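Side-chain contact in oligopeptide-binding protein AppA (PDB 1XOC), which binds oligopeptides outside the cell membrane and delivers them to the App ABC transporter of Bacillus subtilis, serving sporulation and genetic competence: residues 157-162 with 175-180. Sequence-based numbering, arbitrary orientation.
Sequences AILPKH and NEFNRK. With ZN (zinc ion), chain C.
Phe177 extends its ring toward Leu159 and Pro160 because CG lies anti to the backbone N (chi1 178°), while Leu159 turns its CG anti to the carbonyl carbon (chi1 -55°) and sends CD2 to meet it. The ring is approached obliquely by both: Leu159 CD2 lies 3.9 Å from Phe177 CE1, and farther round the rim, on the same side of the ring plane, Pro160 CD sits 3.7 Å from Phe177 CZ. Pro160 CG reaches Phe177 CE2 at 3.7 Å, so the pyrrolidine spans the CZ-CE2 bond. Ile163 and Leu164 of helix 161-164, together with Tyr53, also touch Phe177. Cutting Phe177 back to an alanine removes the ring and is likely to take one apolar neighbour from Leu159 CD2 and the Pro160 ring, opening a gap beside helix 161-164. A salt bridge from Arg179 NH2 to Glu176 OE1 (3.0 Å) spans the 3-10 segment 176-178 that carries Phe177. Pro160 is the N-cap residue of helix 161-164; its CB also lies 3.9 Å above one face of the His162 imidazole. His162 ND1 binds a zinc ion at 2.2 Å, five waters completing the six ligands, while NE2 is hydrogen-bonded to Asp94, which would tend to fix the ring's rotation. With the hydrated zinc ion on the far side of Pro160, the buried Leu159, Pro160 and Phe177 meet through carbon atoms alone: shape and exclusion of water, not directional bonds, hold the helix start against the loop before strand 188-194.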
loop_
_atom_site.group_PDB
_atom_site.type_symbol
_atom_site.label_atom_id
_atom_site.label_comp_id
_atom_site.label_asym_id
_atom_site.label_seq_id
_atom_site.Cartn_x
_atom_site.Cartn_y
_atom_site.Cartn_z
ATOM N N ALA A 157 -5.059 -13.822 2.322
ATOM C CA ALA A 157 -5.801 -14.615 1.337
ATOM C C ALA A 157 -5.656 -16.087 1.613
ATOM O O ALA A 157 -4.533 -16.568 1.744
ATOM C CB ALA A 157 -5.294 -14.327 -0.083
ATOM N N ILE A 158 -6.787 -16.816 1.663
ATOM C CA ILE A 158 -6.762 -18.229 1.997
ATOM C C ILE A 158 -6.362 -19.055 0.751
ATOM O O ILE A 158 -7.020 -19.023 -0.314
ATOM C CB ILE A 158 -8.126 -18.699 2.634
ATOM C CG1 ILE A 158 -8.481 -17.871 3.874
ATOM C CG2 ILE A 158 -8.046 -20.147 2.954
ATOM C CD1 ILE A 158 -7.417 -17.770 4.905
ATOM N N LEU A 159 -5.293 -19.831 0.923
ATOM C CA LEU A 159 -4.741 -20.638 -0.164
ATOM C C LEU A 159 -5.142 -22.111 -0.047
ATOM O O LEU A 159 -5.370 -22.608 1.058
ATOM C CB LEU A 159 -3.216 -20.536 -0.155
ATOM C CG LEU A 159 -2.611 -19.129 -0.215
ATOM C CD1 LEU A 159 -1.104 -19.223 -0.029
ATOM C CD2 LEU A 159 -2.929 -18.454 -1.527
ATOM N N PRO A 160 -5.213 -22.838 -1.181
ATOM C CA PRO A 160 -5.590 -24.239 -1.177
ATOM C C PRO A 160 -4.443 -25.197 -0.803
ATOM O O PRO A 160 -3.488 -25.393 -1.578
ATOM C CB PRO A 160 -6.049 -24.475 -2.619
ATOM C CG PRO A 160 -5.294 -23.497 -3.408
ATOM C CD PRO A 160 -5.080 -22.309 -2.537
ATOM N N LYS A 161 -4.562 -25.824 0.361
ATOM C CA LYS A 161 -3.575 -26.763 0.826
ATOM C C LYS A 161 -3.454 -27.956 -0.120
ATOM O O LYS A 161 -2.365 -28.500 -0.318
ATOM C CB LYS A 161 -3.884 -27.261 2.222
ATOM C CG LYS A 161 -2.796 -28.112 2.817
ATOM C CD LYS A 161 -3.147 -28.562 4.226
ATOM C CE LYS A 161 -2.055 -29.396 4.818
ATOM N NZ LYS A 161 -2.430 -30.009 6.150
ATOM N N HIS A 162 -4.565 -28.382 -0.714
ATOM C CA HIS A 162 -4.502 -29.537 -1.600
ATOM C C HIS A 162 -3.736 -29.248 -2.870
ATOM O O HIS A 162 -3.412 -30.166 -3.630
ATOM C CB HIS A 162 -5.898 -30.078 -1.941
ATOM C CG HIS A 162 -6.808 -29.088 -2.584
ATOM N ND1 HIS A 162 -7.825 -28.462 -1.890
ATOM C CD2 HIS A 162 -6.881 -28.636 -3.858
ATOM C CE1 HIS A 162 -8.476 -27.654 -2.713
ATOM N NE2 HIS A 162 -7.914 -27.728 -3.909
ATOM N N ASN A 175 6.557 -20.234 -7.006
ATOM C CA ASN A 175 5.680 -21.221 -7.627
ATOM C C ASN A 175 4.762 -20.592 -8.678
ATOM O O ASN A 175 4.247 -19.494 -8.490
ATOM C CB ASN A 175 4.857 -21.914 -6.535
ATOM C CG ASN A 175 4.272 -23.231 -6.986
ATOM O OD1 ASN A 175 4.898 -24.307 -6.814
ATOM N ND2 ASN A 175 3.044 -23.171 -7.522
ATOM N N GLU A 176 4.547 -21.298 -9.795
ATOM C CA GLU A 176 3.658 -20.811 -10.871
ATOM C C GLU A 176 2.209 -20.517 -10.418
ATOM O O GLU A 176 1.488 -19.746 -11.049
ATOM C CB GLU A 176 3.654 -21.820 -12.036
ATOM C CG GLU A 176 2.869 -21.331 -13.270
ATOM C CD GLU A 176 3.526 -20.145 -13.976
ATOM O OE1 GLU A 176 4.673 -20.316 -14.455
ATOM O OE2 GLU A 176 2.898 -19.063 -14.104
ATOM N N PHE A 177 1.795 -21.140 -9.331
ATOM C CA PHE A 177 0.520 -20.826 -8.725
ATOM C C PHE A 177 0.332 -19.318 -8.581
ATOM O O PHE A 177 -0.784 -18.787 -8.732
ATOM C CB PHE A 177 0.434 -21.484 -7.344
ATOM C CG PHE A 177 -0.849 -21.178 -6.575
ATOM C CD1 PHE A 177 -0.998 -19.999 -5.873
ATOM C CD2 PHE A 177 -1.913 -22.086 -6.571
ATOM C CE1 PHE A 177 -2.165 -19.728 -5.168
ATOM C CE2 PHE A 177 -3.058 -21.810 -5.868
ATOM C CZ PHE A 177 -3.191 -20.643 -5.191
ATOM N N ASN A 178 1.408 -18.627 -8.232
ATOM C CA ASN A 178 1.262 -17.210 -7.817
ATOM C C ASN A 178 1.140 -16.251 -9.008
ATOM O O ASN A 178 0.878 -15.092 -8.818
ATOM C CB ASN A 178 2.480 -16.804 -6.970
ATOM C CG ASN A 178 2.575 -17.590 -5.675
ATOM O OD1 ASN A 178 1.581 -17.803 -5.007
ATOM N ND2 ASN A 178 3.772 -18.039 -5.336
ATOM N N ARG A 179 1.361 -16.760 -10.216
ATOM C CA ARG A 179 1.343 -15.916 -11.394
ATOM C C ARG A 179 0.337 -16.363 -12.438
ATOM O O ARG A 179 -0.561 -15.620 -12.767
ATOM C CB ARG A 179 2.731 -15.823 -12.022
ATOM C CG ARG A 179 3.752 -15.154 -11.150
ATOM C CD ARG A 179 5.157 -15.126 -11.723
ATOM N NE ARG A 179 5.470 -16.353 -12.436
ATOM C CZ ARG A 179 5.970 -17.438 -11.879
ATOM N NH1 ARG A 179 6.218 -17.464 -10.585
ATOM N NH2 ARG A 179 6.220 -18.506 -12.617
ATOM N N LYS A 180 0.486 -17.583 -12.945
ATOM C CA LYS A 180 -0.468 -17.967 -13.992
ATOM C C LYS A 180 -1.274 -19.232 -13.748
ATOM O O LYS A 180 -2.131 -19.519 -14.551
ATOM C CB LYS A 180 0.206 -17.941 -15.373
ATOM C CG LYS A 180 0.482 -16.512 -15.898
ATOM C CD LYS A 180 1.384 -16.443 -17.134
ATOM C CE LYS A 180 1.765 -15.001 -17.466
ATOM N NZ LYS A 180 2.821 -14.508 -16.577
HETATM ZN ZN ZN C . -8.760 -28.933 0.089
HETATM O O HOH W 1 -7.131 -28.262 1.053
HETATM O O HOH W 2 -9.151 -29.957 2.054
HETATM O O HOH W 3 -10.706 -29.588 -0.564
HETATM O O HOH W 4 -8.230 -31.051 0.303
HETATM O O HOH W 5 -9.583 -27.243 0.326
#